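Long-range contacts in pectinesterase 1 (Solanum lycopersicum, PDB 1XG2), which hydrolyses the methyl esters of pectin in the plant cell wall, releasing methanol, and may prepare fruit walls for softening during ripening: residues A[139-144]-A[159-164]; A[35-40]-A[63-68]; A[253-258]-A[276-281]. All blocks are in the same frame, centred on the assembly; numbering follows the deposited sequence.

Contact 1 of 3, residues A[139-144]-A[159-164]; sequences QRQFYR and AAVVFQ
Tyr-143 is held through both its backbone N-H and its C=O by the neighbouring strand: its N donates to Val-162 O at 2.9 Å, almost straight at 176°, and its O receives Gln-164 N at 2.8 Å. Three further backbone bonds, Ala-160 N to Gln-139 O, Gln-141 N to Ala-160 O and Val-162 N to Gln-141 O, complete the ladder. A weak side-chain bond runs from Arg-144 NH1 to Gln-164 OE1 (3.1 Å), which lies at the edge of the guanidinium; Gln-164 NE2 turns instead to Val-312 O and Gln-198. Such in-register parallel pairing, 140-144 beside 160-164, joins successive coils of the right-handed parallel beta-helix of pectinesterases, and like side chains stack along it. Tyr-143 and Phe-163 form one rung of this kind, an offset stack with centroids 4.6 Å apart and planes at 21°. Both rings have CG anti to the carbonyl carbon, which makes them point the same way, with Phe-163 CE2 over the tyrosine face. Val-161 CG2 reaches Tyr-143 CE1 at 3.5 Å. On the other face of the sheet, Gln-164 OE1 meets the edge of the Phe-142 ring at CZ, while helix 294-297 packs on Phe-142 and Val-162.

Contact 2 of 3, residues A[35-40]-A[63-68]; sequences IYVKRG and YATTIT
Thr-65 and Val-37 meet through both branches of the threonine. The hydroxyl OG1 donates to Val-37 O at 3.0 Å, approaching from above the carbonyl plane, 36° out of it, while the methyl CG2 presses on Val-37 CG1 at 3.5 Å, closer than carbons usually pack. One torsion serves both: with chi1 at -63°, OG1 stands anti to the carbonyl carbon and CG2 anti to the backbone N, and the two branches face the valine together. Beside this grip, two backbone bonds flank Thr-65. Gly-40 N donates to Ala-64 O at 3.0 Å, and Thr-66 N to Gly-40 O at 2.9 Å with a nearly straight N-H. They make a parallel bridge between Gly-40 and Thr-65, the start of the pairing between strands 40-43 and 65-69. The backbone angles of Gly-40 would jam a CB against the preceding carbonyl oxygen, consistent with a glycine where the chain bends sharply. Arg-39 lays its CB against Ala-64 O at 3.4 Å.

A second shell steadies these groups. Asp-60 receives Arg-39 N on OD2, and its own N bonds to Thr-65 OG1, while Lys-38 O is held by the hydroxyl of Tyr-42. A valine in place of Thr-65 would probably leave Val-37 O and the N of Asp-60 without their shared hydroxyl partner, weakening the tie across the corner.

The whole forms a corner of the parallel beta-helix, where the chain leaves strand 33-37 and enters 40-43. Val-37 is backed by Leu-18 of helix 18-24 and by Tyr-42, and strand 98-101 continues the sheet beyond Thr-66.

Contact 3 of 3, residues A[253-258]-A[276-281]; sequences ALKTLY and KWPGYH
Packing of two loops and the first residues of the strands they lead into, pinned by a single backbone hydrogen bond, brings 253-258 against 276-281 where the chain enters strands 258-262 and 280-283, at one end of the long parallel sheet. Gly-279 N donates to Leu-254 O at 3.0 Å, in the carbonyl plane. Gly-279 lies within a type I turn from Trp-277 to Tyr-280, and a CB there would clash with the oxygens of both Leu-254 and Leu-257. Next to the bond, Leu-254 sets its methyl CD2 over the indole face in a CH-pi contact, 3.6 Å from the centroid of the six-membered ring of Trp-277 and 13° off the normal. Its CD1 comes to Trp-277 NE1, also at 3.6 Å. Leu-257, its CG wedged between backbone N and carbonyl carbon (chi1 64°), brings CD2 obliquely to Trp-277 CE3 at 3.8 Å and CD1 to Gly-279 O. Farther along, Tyr-258 CE2 lies 3.2 Å from His-281 ND1, the two rings slid apart with little overlap. Trp-277 stands about 6 Å from Arg-221, side chain to side chain, and the latter probably binds substrate; these turns thus belong to the last coils of the pectinesterase beta-helix, close to the likely pectin-binding groove.

The three contacts sample one right-handed parallel beta-helix, the C-terminal pectinesterase domain of the longer protein, in chain order: contact 2, then contact 1, then contact 3, each closing before the next opens. All reach the same long parallel sheet, in which strand 33-37 lies near one margin, 140-144 and 160-164 in the middle and 280-283 at the other margin. The centres of contacts 2 and 3 are about 42 Å apart, on opposite sides of the chain's centre, and each is about 23 Å from that of contact 1; none touches another. Contact 2 also reaches the neighbouring sheet through strand 65-69. Pairing of successive coils thus builds an elongated molecule whose central and late coils approach residues predicted to serve catalysis and substrate binding.

Contact 1 of 3, residues A[139-144]-A[159-164]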
# COMPACT_ATOMS: atom_id res chain seq x y z
N GLN A 139 0.65 0.43 5.37
CA GLN A 139 1.53 1.23 6.22
C GLN A 139 1.79 2.61 5.63
O GLN A 139 1.23 2.97 4.59
CB GLN A 139 2.84 0.51 6.59
CG GLN A 139 2.72 -0.96 6.99
CD GLN A 139 2.13 -1.20 8.38
OE1 GLN A 139 1.42 -0.35 8.91
NE2 GLN A 139 2.41 -2.36 8.95
N ARG A 140 2.61 3.40 6.33
CA ARG A 140 2.86 4.79 5.94
C ARG A 140 4.11 4.89 5.07
O ARG A 140 5.18 4.42 5.45
CB ARG A 140 3.01 5.69 7.16
CG ARG A 140 1.72 5.92 7.92
CD ARG A 140 1.89 6.50 9.31
NE ARG A 140 2.60 5.60 10.21
CZ ARG A 140 2.63 5.69 11.55
NH1 ARG A 140 1.99 6.66 12.19
NH2 ARG A 140 3.30 4.80 12.25
N GLN A 141 3.95 5.55 3.93
CA GLN A 141 4.97 5.62 2.89
C GLN A 141 5.07 7.04 2.32
O GLN A 141 4.08 7.75 2.20
CB GLN A 141 4.67 4.62 1.76
CG GLN A 141 4.30 3.22 2.23
CD GLN A 141 3.97 2.24 1.12
OE1 GLN A 141 3.39 1.18 1.39
NE2 GLN A 141 4.34 2.56 -0.09
N PHE A 142 6.29 7.42 1.96
CA PHE A 142 6.58 8.70 1.35
C PHE A 142 7.44 8.46 0.12
O PHE A 142 8.50 7.82 0.20
CB PHE A 142 7.32 9.59 2.35
CG PHE A 142 7.61 10.98 1.85
CD1 PHE A 142 6.58 11.84 1.50
CD2 PHE A 142 8.92 11.44 1.77
CE1 PHE A 142 6.88 13.12 1.05
CE2 PHE A 142 9.21 12.73 1.33
CZ PHE A 142 8.20 13.56 0.97
N TYR A 143 6.98 9.00 -1.00
CA TYR A 143 7.67 8.96 -2.28
C TYR A 143 8.05 10.38 -2.66
O TYR A 143 7.21 11.27 -2.66
CB TYR A 143 6.78 8.36 -3.37
CG TYR A 143 6.52 6.90 -3.13
CD1 TYR A 143 5.61 6.48 -2.14
CD2 TYR A 143 7.16 5.92 -3.88
CE1 TYR A 143 5.37 5.14 -1.91
CE2 TYR A 143 6.92 4.56 -3.64
CZ TYR A 143 6.04 4.18 -2.64
OH TYR A 143 5.82 2.85 -2.38
N ARG A 144 9.32 10.58 -2.97
CA ARG A 144 9.87 11.90 -3.23
C ARG A 144 10.81 11.86 -4.42
O ARG A 144 11.65 10.97 -4.53
CB ARG A 144 10.61 12.38 -1.99
CG ARG A 144 11.29 13.73 -2.11
CD ARG A 144 10.35 14.93 -2.17
NE ARG A 144 11.11 16.14 -2.51
CZ ARG A 144 10.83 17.37 -2.10
NH1 ARG A 144 9.76 17.63 -1.35
NH2 ARG A 144 11.62 18.37 -2.47
N ALA A 159 -2.02 1.71 1.33
CA ALA A 159 -1.09 2.44 2.21
C ALA A 159 -1.71 3.77 2.61
O ALA A 159 -2.65 4.23 1.98
CB ALA A 159 0.23 2.71 1.49
N ALA A 160 -1.19 4.37 3.68
CA ALA A 160 -1.32 5.80 3.85
C ALA A 160 -0.05 6.35 3.20
O ALA A 160 1.06 6.12 3.71
CB ALA A 160 -1.40 6.18 5.30
N VAL A 161 -0.20 7.03 2.07
CA VAL A 161 0.92 7.33 1.21
C VAL A 161 0.81 8.72 0.58
O VAL A 161 -0.24 9.11 0.06
CB VAL A 161 1.10 6.24 0.10
CG1 VAL A 161 -0.11 6.14 -0.79
CG2 VAL A 161 2.34 6.51 -0.74
N VAL A 162 1.92 9.46 0.64
CA VAL A 162 2.07 10.72 -0.07
C VAL A 162 3.18 10.65 -1.12
O VAL A 162 4.31 10.23 -0.83
CB VAL A 162 2.38 11.85 0.92
CG1 VAL A 162 2.60 13.17 0.19
CG2 VAL A 162 1.24 11.97 1.92
N PHE A 163 2.84 11.05 -2.33
CA PHE A 163 3.77 11.27 -3.43
C PHE A 163 4.00 12.76 -3.54
O PHE A 163 3.05 13.54 -3.67
CB PHE A 163 3.21 10.73 -4.75
CG PHE A 163 3.01 9.25 -4.76
CD1 PHE A 163 1.87 8.70 -4.22
CD2 PHE A 163 3.97 8.41 -5.31
CE1 PHE A 163 1.69 7.33 -4.20
CE2 PHE A 163 3.80 7.04 -5.29
CZ PHE A 163 2.66 6.50 -4.75
N GLN A 164 5.26 13.17 -3.46
CA GLN A 164 5.60 14.57 -3.52
C GLN A 164 6.71 14.81 -4.51
O GLN A 164 7.75 14.16 -4.44
CB GLN A 164 6.04 15.02 -2.13
CG GLN A 164 5.63 16.39 -1.78
CD GLN A 164 5.98 16.72 -0.34
OE1 GLN A 164 7.15 16.77 0.01
NE2 GLN A 164 4.96 16.93 0.49

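Contact 2 of 3, residues A[35-40]-A[63-68]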
# COMPACT_ATOMS: atom_id res chain seq x y z
N ILE A 35 23.00 -0.53 2.17
CA ILE A 35 23.50 -1.38 1.07
C ILE A 35 23.58 -0.52 -0.19
O ILE A 35 22.57 -0.00 -0.64
CB ILE A 35 22.53 -2.56 0.82
CG1 ILE A 35 22.44 -3.45 2.06
CG2 ILE A 35 22.98 -3.39 -0.38
CD1 ILE A 35 21.33 -4.50 1.99
N TYR A 36 24.78 -0.39 -0.76
CA TYR A 36 25.01 0.36 -2.00
C TYR A 36 25.12 -0.63 -3.14
O TYR A 36 25.90 -1.56 -3.07
CB TYR A 36 26.29 1.23 -1.87
CG TYR A 36 26.82 1.84 -3.16
CD1 TYR A 36 25.99 2.47 -4.06
CD2 TYR A 36 28.19 1.82 -3.45
CE1 TYR A 36 26.48 3.06 -5.23
CE2 TYR A 36 28.70 2.40 -4.62
CZ TYR A 36 27.83 3.01 -5.51
OH TYR A 36 28.31 3.58 -6.68
N VAL A 37 24.33 -0.44 -4.19
CA VAL A 37 24.32 -1.31 -5.35
C VAL A 37 24.92 -0.55 -6.52
O VAL A 37 24.31 0.39 -7.04
CB VAL A 37 22.88 -1.76 -5.70
CG1 VAL A 37 22.91 -2.80 -6.80
CG2 VAL A 37 22.15 -2.28 -4.47
N LYS A 38 26.12 -0.96 -6.94
CA LYS A 38 26.80 -0.32 -8.07
C LYS A 38 26.05 -0.52 -9.37
O LYS A 38 25.19 -1.40 -9.48
CB LYS A 38 28.21 -0.87 -8.21
CG LYS A 38 29.16 -0.50 -7.09
CD LYS A 38 30.60 -0.45 -7.63
CE LYS A 38 31.64 -0.41 -6.53
NZ LYS A 38 33.04 -0.38 -7.09
N ARG A 39 26.39 0.29 -10.37
CA ARG A 39 25.68 0.31 -11.65
C ARG A 39 25.66 -1.07 -12.27
O ARG A 39 26.60 -1.86 -12.12
CB ARG A 39 26.28 1.34 -12.62
CG ARG A 39 27.68 1.01 -13.14
CD ARG A 39 28.36 2.18 -13.83
NE ARG A 39 28.54 3.31 -12.91
CZ ARG A 39 29.17 4.46 -13.21
NH1 ARG A 39 29.68 4.66 -14.43
NH2 ARG A 39 29.27 5.40 -12.29
N GLY A 40 24.56 -1.36 -12.95
CA GLY A 40 24.32 -2.66 -13.52
C GLY A 40 22.85 -3.00 -13.46
O GLY A 40 22.06 -2.30 -12.80
N TYR A 63 18.88 5.75 -13.32
CA TYR A 63 19.10 5.24 -14.68
C TYR A 63 20.21 4.18 -14.75
O TYR A 63 20.23 3.38 -15.68
CB TYR A 63 19.39 6.39 -15.68
CG TYR A 63 18.38 7.49 -15.62
CD1 TYR A 63 18.76 8.80 -15.40
CD2 TYR A 63 17.02 7.23 -15.75
CE1 TYR A 63 17.81 9.82 -15.33
CE2 TYR A 63 16.08 8.23 -15.67
CZ TYR A 63 16.47 9.51 -15.47
OH TYR A 63 15.53 10.51 -15.40
N ALA A 64 21.09 4.18 -13.75
CA ALA A 64 22.31 3.38 -13.73
C ALA A 64 22.24 2.01 -13.03
O ALA A 64 22.94 1.10 -13.43
CB ALA A 64 23.42 4.19 -13.07
N THR A 65 21.44 1.91 -11.97
CA THR A 65 21.25 0.66 -11.23
C THR A 65 19.81 0.23 -11.37
O THR A 65 18.90 0.98 -11.02
CB THR A 65 21.62 0.81 -9.73
OG1 THR A 65 23.00 1.12 -9.59
CG2 THR A 65 21.50 -0.53 -9.01
N THR A 66 19.60 -0.98 -11.88
CA THR A 66 18.26 -1.52 -12.11
C THR A 66 18.12 -2.91 -11.49
O THR A 66 18.96 -3.79 -11.72
CB THR A 66 18.02 -1.62 -13.62
OG1 THR A 66 18.00 -0.32 -14.21
CG2 THR A 66 16.65 -2.16 -13.91
N ILE A 67 17.06 -3.11 -10.72
CA ILE A 67 16.65 -4.44 -10.28
C ILE A 67 15.48 -4.81 -11.16
O ILE A 67 14.51 -4.05 -11.23
CB ILE A 67 16.23 -4.45 -8.80
CG1 ILE A 67 17.26 -3.71 -7.96
CG2 ILE A 67 16.05 -5.89 -8.29
CD1 ILE A 67 18.70 -4.22 -8.07
N THR A 68 15.54 -5.96 -11.82
CA THR A 68 14.53 -6.32 -12.80
C THR A 68 14.02 -7.75 -12.62
O THR A 68 14.73 -8.62 -12.12
CB THR A 68 15.05 -6.08 -14.24
OG1 THR A 68 13.98 -6.24 -15.20
CG2 THR A 68 16.12 -7.07 -14.65

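Contact 3 of 3, residues A[253-258]-A[276-281]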
# COMPACT_ATOMS: atom_id res chain seq x y z
N ALA A 253 -19.22 1.92 -5.46
CA ALA A 253 -18.37 2.82 -4.68
C ALA A 253 -18.62 4.30 -4.91
O ALA A 253 -18.05 5.13 -4.21
CB ALA A 253 -16.89 2.50 -4.93
N LEU A 254 -19.48 4.66 -5.86
CA LEU A 254 -19.53 6.05 -6.32
C LEU A 254 -20.03 7.03 -5.25
O LEU A 254 -19.69 8.21 -5.28
CB LEU A 254 -20.36 6.18 -7.61
CG LEU A 254 -19.87 5.34 -8.79
CD1 LEU A 254 -20.61 5.73 -10.06
CD2 LEU A 254 -18.35 5.46 -8.98
N LYS A 255 -20.78 6.54 -4.27
CA LYS A 255 -21.24 7.35 -3.16
C LYS A 255 -20.31 7.32 -1.95
O LYS A 255 -20.37 8.22 -1.11
CB LYS A 255 -22.62 6.87 -2.70
CG LYS A 255 -23.75 7.00 -3.74
CD LYS A 255 -25.07 6.44 -3.16
CE LYS A 255 -26.30 6.83 -3.99
NZ LYS A 255 -27.32 5.75 -3.98
N THR A 256 -19.49 6.27 -1.83
CA THR A 256 -18.67 6.04 -0.63
C THR A 256 -17.17 6.33 -0.81
O THR A 256 -16.46 6.51 0.18
CB THR A 256 -18.85 4.59 -0.14
OG1 THR A 256 -18.72 3.68 -1.25
CG2 THR A 256 -20.27 4.36 0.40
N LEU A 257 -16.70 6.34 -2.05
CA LEU A 257 -15.33 6.77 -2.32
C LEU A 257 -15.20 8.26 -1.98
O LEU A 257 -16.20 8.99 -1.86
CB LEU A 257 -14.95 6.49 -3.79
CG LEU A 257 -15.73 7.23 -4.90
CD1 LEU A 257 -15.21 8.64 -5.10
CD2 LEU A 257 -15.65 6.46 -6.20
N TYR A 258 -13.96 8.71 -1.80
CA TYR A 258 -13.65 10.12 -1.66
C TYR A 258 -12.48 10.44 -2.58
O TYR A 258 -11.33 10.09 -2.27
CB TYR A 258 -13.28 10.49 -0.22
CG TYR A 258 -13.05 11.98 -0.03
CD1 TYR A 258 -11.80 12.56 -0.27
CD2 TYR A 258 -14.08 12.81 0.39
CE1 TYR A 258 -11.59 13.93 -0.10
CE2 TYR A 258 -13.88 14.19 0.56
CZ TYR A 258 -12.63 14.73 0.32
OH TYR A 258 -12.43 16.08 0.48
N LYS A 276 -19.87 13.44 -11.78
CA LYS A 276 -20.73 14.11 -10.81
C LYS A 276 -21.03 13.20 -9.62
O LYS A 276 -22.02 13.39 -8.90
CB LYS A 276 -22.02 14.55 -11.50
CG LYS A 276 -21.81 15.67 -12.53
CD LYS A 276 -23.13 16.02 -13.23
CE LYS A 276 -22.95 17.09 -14.33
NZ LYS A 276 -21.95 18.16 -14.00
N TRP A 277 -20.16 12.22 -9.39
CA TRP A 277 -20.36 11.25 -8.32
C TRP A 277 -20.44 11.99 -6.99
O TRP A 277 -19.69 12.95 -6.79
CB TRP A 277 -19.19 10.28 -8.23
CG TRP A 277 -18.82 9.55 -9.46
CD1 TRP A 277 -19.61 9.30 -10.56
CD2 TRP A 277 -17.56 8.96 -9.73
NE1 TRP A 277 -18.89 8.58 -11.49
CE2 TRP A 277 -17.63 8.35 -11.00
CE3 TRP A 277 -16.36 8.85 -9.01
CZ2 TRP A 277 -16.56 7.66 -11.56
CZ3 TRP A 277 -15.29 8.17 -9.57
CH2 TRP A 277 -15.40 7.59 -10.83
N PRO A 278 -21.32 11.57 -6.09
CA PRO A 278 -21.37 12.15 -4.74
C PRO A 278 -20.01 12.11 -4.05
O PRO A 278 -19.66 13.04 -3.32
CB PRO A 278 -22.38 11.25 -4.01
CG PRO A 278 -23.26 10.73 -5.09
CD PRO A 278 -22.36 10.55 -6.28
N GLY A 279 -19.24 11.06 -4.32
CA GLY A 279 -17.92 10.89 -3.72
C GLY A 279 -16.80 11.70 -4.33
O GLY A 279 -15.70 11.70 -3.78
N TYR A 280 -17.05 12.37 -5.46
CA TYR A 280 -16.08 13.25 -6.08
C TYR A 280 -16.24 14.70 -5.61
O TYR A 280 -17.34 15.25 -5.62
CB TYR A 280 -16.15 13.22 -7.61
CG TYR A 280 -15.23 14.26 -8.20
CD1 TYR A 280 -13.85 14.12 -8.09
CD2 TYR A 280 -15.73 15.40 -8.81
CE1 TYR A 280 -12.98 15.09 -8.59
CE2 TYR A 280 -14.87 16.38 -9.32
CZ TYR A 280 -13.50 16.22 -9.21
OH TYR A 280 -12.65 17.18 -9.70
N HIS A 281 -15.12 15.32 -5.27
CA HIS A 281 -15.11 16.66 -4.70
C HIS A 281 -14.06 17.58 -5.31
O HIS A 281 -12.87 17.30 -5.25
CB HIS A 281 -14.87 16.58 -3.19
CG HIS A 281 -15.89 15.77 -2.47
ND1 HIS A 281 -15.67 14.46 -2.09
CD2 HIS A 281 -17.16 16.06 -2.10
CE1 HIS A 281 -16.75 13.99 -1.50
NE2 HIS A 281 -17.67 14.94 -1.49